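Local coordinates for protein possible glutathione S-transferase (PDB 3M8N) that probably transfers glutathione to electrophilic substrates, as a dimeric member of the glutathione S-transferase superfamily, at residues 20-25 with 74-79; 55-60 with 65-70. All blocks are in the same frame, centred on the assembly; numbering follows the deposited sequence.

Interaction 1: 20-25 with 74-79; sequences LALALL and WYLAVG
Leu76 reaches across to Leu22 and Leu25 where the C-terminal turns of two helices, 13-24 and 69-77, lie next to each other on one side of the sheet in the thioredoxin-like domain of this glutathione S-transferase fold. The tight part is the meeting of Leu22 and Leu76. Their side chains cross at about a right angle, and CD2 of Leu22 sits 3.7 Å from both CD1 and CD2 of Leu76, in the fork of that isobutyl group. Leu76 CG lies beside its backbone N (chi1 -65°), and from there both methyls meet Leu22. Tyr4 of strand 4-8 touches both leucines, and Leu58 of strand 57-59 packs on Leu76, so this buried half of the contact lies against the sheet.

The other half is looser. Leu25, partly exposed, brings a single methyl to the 74-79 side, while Leu82, from the loop after helix 69-77, packs against it. No hydrogen bond joins the segments; the side chains that meet are all apolar, and one methyl also lies against a backbone carbonyl. Beyond Leu76 the second helix serves the dimer: Trp74 meets Trp74 of the second subunit edge-to-face, and the ring of Tyr75 takes a cation-pi contact from Arg87 of that subunit. Leu25 CD1 stands 4.1 Å from Leu76 CB but 3.5 Å from the Leu76 carbonyl O.

Interaction 2: 55-60 with 65-70; sequences VPLLET and YLAESN
A beta hairpin of the thioredoxin-like domain, entered through cis-Pro56, the cis-proline that is a hallmark of this fold, pairs strands 57-59 and 65-67 antiparallel. Leu58 and Leu66 form its hydrogen-bonded pair: Leu58 N gives a bond of 2.9 Å to Leu66 O, and Leu66 N returns one of 2.8 Å to Leu58 O. On the face of Leu57, the CG of Leu57 is 3.6 Å from Tyr65 CB, while its CD1 branch reaches the Ala67 methyl at 3.7 Å. Leu57 CG is roughly anti to the backbone N (chi1 -153°), which carries both branches over the neighbouring strand.

Where the strands part, a water bridges them, donating to Pro56 O and accepting from Glu68 N, 2.8 Å from each. Glu68, the N-cap residue of helix 69-77, turns its carboxylate to Gln54 and to His102 of the second subunit. Pro56 CG meets Ser69 CB at 3.9 Å, at the start of that helix. Strand 4-8 pairs with the other side of strand 57-59, Leu58 and Leu66 pack on Tyr75 of helix 69-77, and Pro56 rests on Val18 of helix 13-24.

From the N terminus, strand 4-8 leads into helix 13-24, whose end supplies the first half of interaction 1. The chain then runs through strand 29-33 and helix 44-47 to the hairpin, where interaction 2 closes a short loop of four residues, before helix 69-77 completes interaction 1. The short closure thus falls wholly within the long one, with 48 residues between its segments. Helix 69-77 serves both, starting in interaction 2 and ending in interaction 1. The two contacts also touch directly: Tyr75 OH packs on Thr60 CG2 at 3.9 Å. Together they tie the sheet to two helices, and both reach the second subunit.

Interaction 1: 20-25 with 74-79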
loop_
_atom_site.group_PDB
_atom_site.type_symbol
_atom_site.label_atom_id
_atom_site.label_comp_id
_atom_site.label_asym_id
_atom_site.label_seq_id
_atom_site.Cartn_x
_atom_site.Cartn_y
_atom_site.Cartn_z
ATOM N N LEU A 20 7.690 -14.946 -5.349
ATOM C CA LEU A 20 7.563 -14.859 -6.781
ATOM C C LEU A 20 8.596 -13.885 -7.320
ATOM O O LEU A 20 9.330 -14.220 -8.266
ATOM C CB LEU A 20 6.163 -14.410 -7.179
ATOM C CG LEU A 20 5.843 -14.294 -8.663
ATOM C CD1 LEU A 20 6.242 -15.614 -9.383
ATOM C CD2 LEU A 20 4.407 -13.956 -8.880
ATOM N N ALA A 21 8.675 -12.692 -6.709
ATOM C CA ALA A 21 9.713 -11.711 -7.037
ATOM C C ALA A 21 11.111 -12.296 -6.920
ATOM O O ALA A 21 11.883 -12.144 -7.823
ATOM C CB ALA A 21 9.566 -10.452 -6.170
ATOM N N LEU A 22 11.415 -12.990 -5.837
ATOM C CA LEU A 22 12.688 -13.628 -5.668
ATOM C C LEU A 22 13.005 -14.697 -6.745
ATOM O O LEU A 22 14.153 -14.787 -7.175
ATOM C CB LEU A 22 12.829 -14.212 -4.273
ATOM C CG LEU A 22 12.867 -13.155 -3.143
ATOM C CD1 LEU A 22 12.671 -13.689 -1.781
ATOM C CD2 LEU A 22 14.158 -12.383 -3.200
ATOM N N ALA A 23 12.003 -15.478 -7.174
ATOM C CA ALA A 23 12.158 -16.436 -8.264
ATOM C C ALA A 23 12.415 -15.683 -9.532
ATOM O O ALA A 23 13.329 -16.038 -10.243
ATOM C CB ALA A 23 10.946 -17.277 -8.422
ATOM N N LEU A 24 11.648 -14.623 -9.799
ATOM C CA LEU A 24 11.794 -13.921 -11.066
ATOM C C LEU A 24 13.130 -13.215 -11.193
ATOM O O LEU A 24 13.663 -13.141 -12.270
ATOM C CB LEU A 24 10.647 -12.980 -11.323
ATOM C CG LEU A 24 9.304 -13.623 -11.425
ATOM C CD1 LEU A 24 8.300 -12.540 -11.565
ATOM C CD2 LEU A 24 9.279 -14.460 -12.607
ATOM N N LEU A 25 13.654 -12.721 -10.084
ATOM C CA LEU A 25 14.938 -12.058 -9.979
ATOM C C LEU A 25 16.093 -13.049 -9.919
ATOM O O LEU A 25 17.269 -12.691 -9.960
ATOM C CB LEU A 25 14.990 -11.155 -8.727
ATOM C CG LEU A 25 14.069 -9.969 -8.847
ATOM C CD1 LEU A 25 14.123 -9.143 -7.581
ATOM C CD2 LEU A 25 14.429 -9.192 -10.041
ATOM N N TRP A 74 9.390 -3.662 -3.469
ATOM C CA TRP A 74 10.107 -2.490 -3.915
ATOM C C TRP A 74 11.621 -2.565 -3.628
ATOM O O TRP A 74 12.428 -2.246 -4.496
ATOM C CB TRP A 74 9.497 -1.236 -3.303
ATOM C CG TRP A 74 10.180 0.004 -3.787
ATOM C CD1 TRP A 74 9.808 0.788 -4.846
ATOM C CD2 TRP A 74 11.362 0.607 -3.243
ATOM N NE1 TRP A 74 10.662 1.825 -4.988
ATOM C CE2 TRP A 74 11.630 1.756 -4.016
ATOM C CE3 TRP A 74 12.198 0.316 -2.130
ATOM C CZ2 TRP A 74 12.774 2.625 -3.745
ATOM C CZ3 TRP A 74 13.324 1.163 -1.852
ATOM C CH2 TRP A 74 13.600 2.303 -2.680
ATOM N N TYR A 75 11.955 -2.971 -2.415
ATOM C CA TYR A 75 13.288 -3.094 -1.980
ATOM C C TYR A 75 14.088 -4.048 -2.870
ATOM O O TYR A 75 15.224 -3.809 -3.202
ATOM C CB TYR A 75 13.338 -3.563 -0.528
ATOM C CG TYR A 75 14.777 -3.687 -0.019
ATOM C CD1 TYR A 75 15.578 -2.552 0.220
ATOM C CD2 TYR A 75 15.370 -4.913 0.149
ATOM C CE1 TYR A 75 16.895 -2.654 0.671
ATOM C CE2 TYR A 75 16.707 -5.001 0.562
ATOM C CZ TYR A 75 17.432 -3.867 0.845
ATOM O OH TYR A 75 18.715 -3.945 1.248
ATOM N N LEU A 76 13.490 -5.165 -3.203
ATOM C CA LEU A 76 14.172 -6.193 -3.937
ATOM C C LEU A 76 14.376 -5.774 -5.397
ATOM O O LEU A 76 15.313 -6.214 -6.027
ATOM C CB LEU A 76 13.416 -7.516 -3.840
ATOM C CG LEU A 76 13.277 -8.210 -2.526
ATOM C CD1 LEU A 76 12.182 -9.282 -2.676
ATOM C CD2 LEU A 76 14.617 -8.832 -2.139
ATOM N N ALA A 77 13.539 -4.885 -5.900
ATOM C CA ALA A 77 13.488 -4.562 -7.289
ATOM C C ALA A 77 14.248 -3.380 -7.730
ATOM O O ALA A 77 14.360 -3.188 -8.891
ATOM C CB ALA A 77 12.051 -4.389 -7.735
ATOM N N VAL A 78 14.755 -2.561 -6.815
ATOM C CA VAL A 78 15.476 -1.376 -7.181
ATOM C C VAL A 78 16.657 -1.874 -8.007
ATOM O O VAL A 78 17.293 -2.848 -7.661
ATOM C CB VAL A 78 15.987 -0.669 -5.887
ATOM C CG1 VAL A 78 17.023 0.383 -6.196
ATOM C CG2 VAL A 78 14.871 -0.102 -5.096
ATOM N N GLY A 79 16.937 -1.201 -9.101
ATOM C CA GLY A 79 18.050 -1.561 -9.898
ATOM C C GLY A 79 17.953 -2.847 -10.702
ATOM O O GLY A 79 18.981 -3.387 -11.122
#

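Interaction 2: 55-60 with 65-70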
loop_
_atom_site.group_PDB
_atom_site.type_symbol
_atom_site.label_atom_id
_atom_site.label_comp_id
_atom_site.label_asym_id
_atom_site.label_seq_id
_atom_site.Cartn_x
_atom_site.Cartn_y
_atom_site.Cartn_z
ATOM N N VAL A 55 4.173 -11.518 8.784
ATOM C CA VAL A 55 4.822 -12.405 7.815
ATOM C C VAL A 55 4.274 -11.987 6.413
ATOM O O VAL A 55 3.082 -11.832 6.286
ATOM C CB VAL A 55 4.437 -13.873 8.188
ATOM C CG1 VAL A 55 5.056 -14.859 7.315
ATOM C CG2 VAL A 55 4.857 -14.153 9.604
ATOM N N PRO A 56 5.127 -11.791 5.365
ATOM C CA PRO A 56 6.549 -12.047 5.279
ATOM C C PRO A 56 7.398 -10.974 5.976
ATOM O O PRO A 56 6.930 -9.865 6.208
ATOM C CB PRO A 56 6.793 -12.086 3.770
ATOM C CG PRO A 56 5.831 -11.066 3.217
ATOM C CD PRO A 56 4.623 -11.173 4.116
ATOM N N LEU A 57 8.624 -11.350 6.320
ATOM C CA LEU A 57 9.613 -10.453 6.853
ATOM C C LEU A 57 10.901 -10.752 6.163
ATOM O O LEU A 57 11.293 -11.904 6.048
ATOM C CB LEU A 57 9.777 -10.705 8.334
ATOM C CG LEU A 57 10.252 -9.599 9.270
ATOM C CD1 LEU A 57 9.318 -8.424 9.262
ATOM C CD2 LEU A 57 10.282 -10.196 10.644
ATOM N N LEU A 58 11.555 -9.700 5.682
ATOM C CA LEU A 58 12.836 -9.834 5.039
ATOM C C LEU A 58 13.939 -9.288 5.907
ATOM O O LEU A 58 14.016 -8.114 6.104
ATOM C CB LEU A 58 12.850 -9.052 3.728
ATOM C CG LEU A 58 14.035 -9.195 2.802
ATOM C CD1 LEU A 58 13.962 -10.540 2.273
ATOM C CD2 LEU A 58 13.999 -8.152 1.684
ATOM N N GLU A 59 14.814 -10.158 6.403
ATOM C CA GLU A 59 16.075 -9.713 7.040
ATOM C C GLU A 59 17.054 -9.212 6.041
ATOM O O GLU A 59 17.559 -9.985 5.209
ATOM C CB GLU A 59 16.830 -10.878 7.653
ATOM C CG GLU A 59 16.524 -11.213 9.061
ATOM C CD GLU A 59 17.706 -11.829 9.810
ATOM O OE1 GLU A 59 18.766 -11.149 9.900
ATOM O OE2 GLU A 59 17.531 -12.970 10.336
ATOM N N THR A 60 17.339 -7.933 6.121
ATOM C CA THR A 60 18.498 -7.371 5.456
ATOM C C THR A 60 19.869 -7.625 6.153
ATOM O O THR A 60 20.566 -8.659 5.981
ATOM C CB THR A 60 18.352 -5.920 5.496
ATOM O OG1 THR A 60 17.112 -5.566 4.870
ATOM C CG2 THR A 60 19.569 -5.308 4.799
ATOM N N TYR A 65 14.888 -6.026 9.927
ATOM C CA TYR A 65 13.768 -6.649 9.215
ATOM C C TYR A 65 12.858 -5.689 8.464
ATOM O O TYR A 65 12.402 -4.701 8.993
ATOM C CB TYR A 65 12.957 -7.409 10.222
ATOM C CG TYR A 65 13.810 -8.355 10.988
ATOM C CD1 TYR A 65 14.072 -9.641 10.495
ATOM C CD2 TYR A 65 14.395 -7.978 12.172
ATOM C CE1 TYR A 65 14.872 -10.510 11.185
ATOM C CE2 TYR A 65 15.205 -8.860 12.886
ATOM C CZ TYR A 65 15.444 -10.111 12.376
ATOM O OH TYR A 65 16.250 -10.971 13.063
ATOM N N LEU A 66 12.586 -5.967 7.222
ATOM C CA LEU A 66 11.646 -5.184 6.522
ATOM C C LEU A 66 10.347 -5.958 6.415
ATOM O O LEU A 66 10.340 -7.128 6.141
ATOM C CB LEU A 66 12.239 -4.794 5.169
ATOM C CG LEU A 66 11.382 -4.091 4.156
ATOM C CD1 LEU A 66 11.186 -2.671 4.566
ATOM C CD2 LEU A 66 12.084 -4.208 2.900
ATOM N N ALA A 67 9.244 -5.301 6.750
ATOM C CA ALA A 67 7.941 -5.902 6.726
ATOM C C ALA A 67 7.147 -5.319 5.609
ATOM O O ALA A 67 7.564 -4.374 4.979
ATOM C CB ALA A 67 7.242 -5.656 7.998
ATOM N N GLU A 68 5.969 -5.873 5.374
ATOM C CA GLU A 68 5.059 -5.422 4.299
ATOM C C GLU A 68 5.509 -5.935 2.941
ATOM O O GLU A 68 6.445 -5.416 2.353
ATOM C CB GLU A 68 4.827 -3.892 4.224
ATOM C CG GLU A 68 4.132 -3.255 5.451
ATOM C CD GLU A 68 2.663 -3.626 5.624
ATOM O OE1 GLU A 68 1.981 -3.962 4.609
ATOM O OE2 GLU A 68 2.203 -3.609 6.787
ATOM N N SER A 69 4.785 -6.919 2.426
ATOM C CA SER A 69 5.109 -7.538 1.180
ATOM C C SER A 69 5.331 -6.561 0.096
ATOM O O SER A 69 6.184 -6.787 -0.677
ATOM C CB SER A 69 4.094 -8.589 0.772
ATOM O OG SER A 69 2.868 -7.997 0.527
ATOM N N ASN A 70 4.642 -5.440 0.057
ATOM C CA ASN A 70 4.798 -4.525 -1.079
ATOM C C ASN A 70 5.989 -3.624 -0.960
ATOM O O ASN A 70 6.539 -3.202 -1.974
ATOM C CB ASN A 70 3.541 -3.685 -1.312
ATOM C CG ASN A 70 2.394 -4.466 -1.938
ATOM O OD1 ASN A 70 2.398 -5.659 -2.085
ATOM N ND2 ASN A 70 1.420 -3.767 -2.286
HETATM O O HOH W 1 4.752 -8.094 6.480
#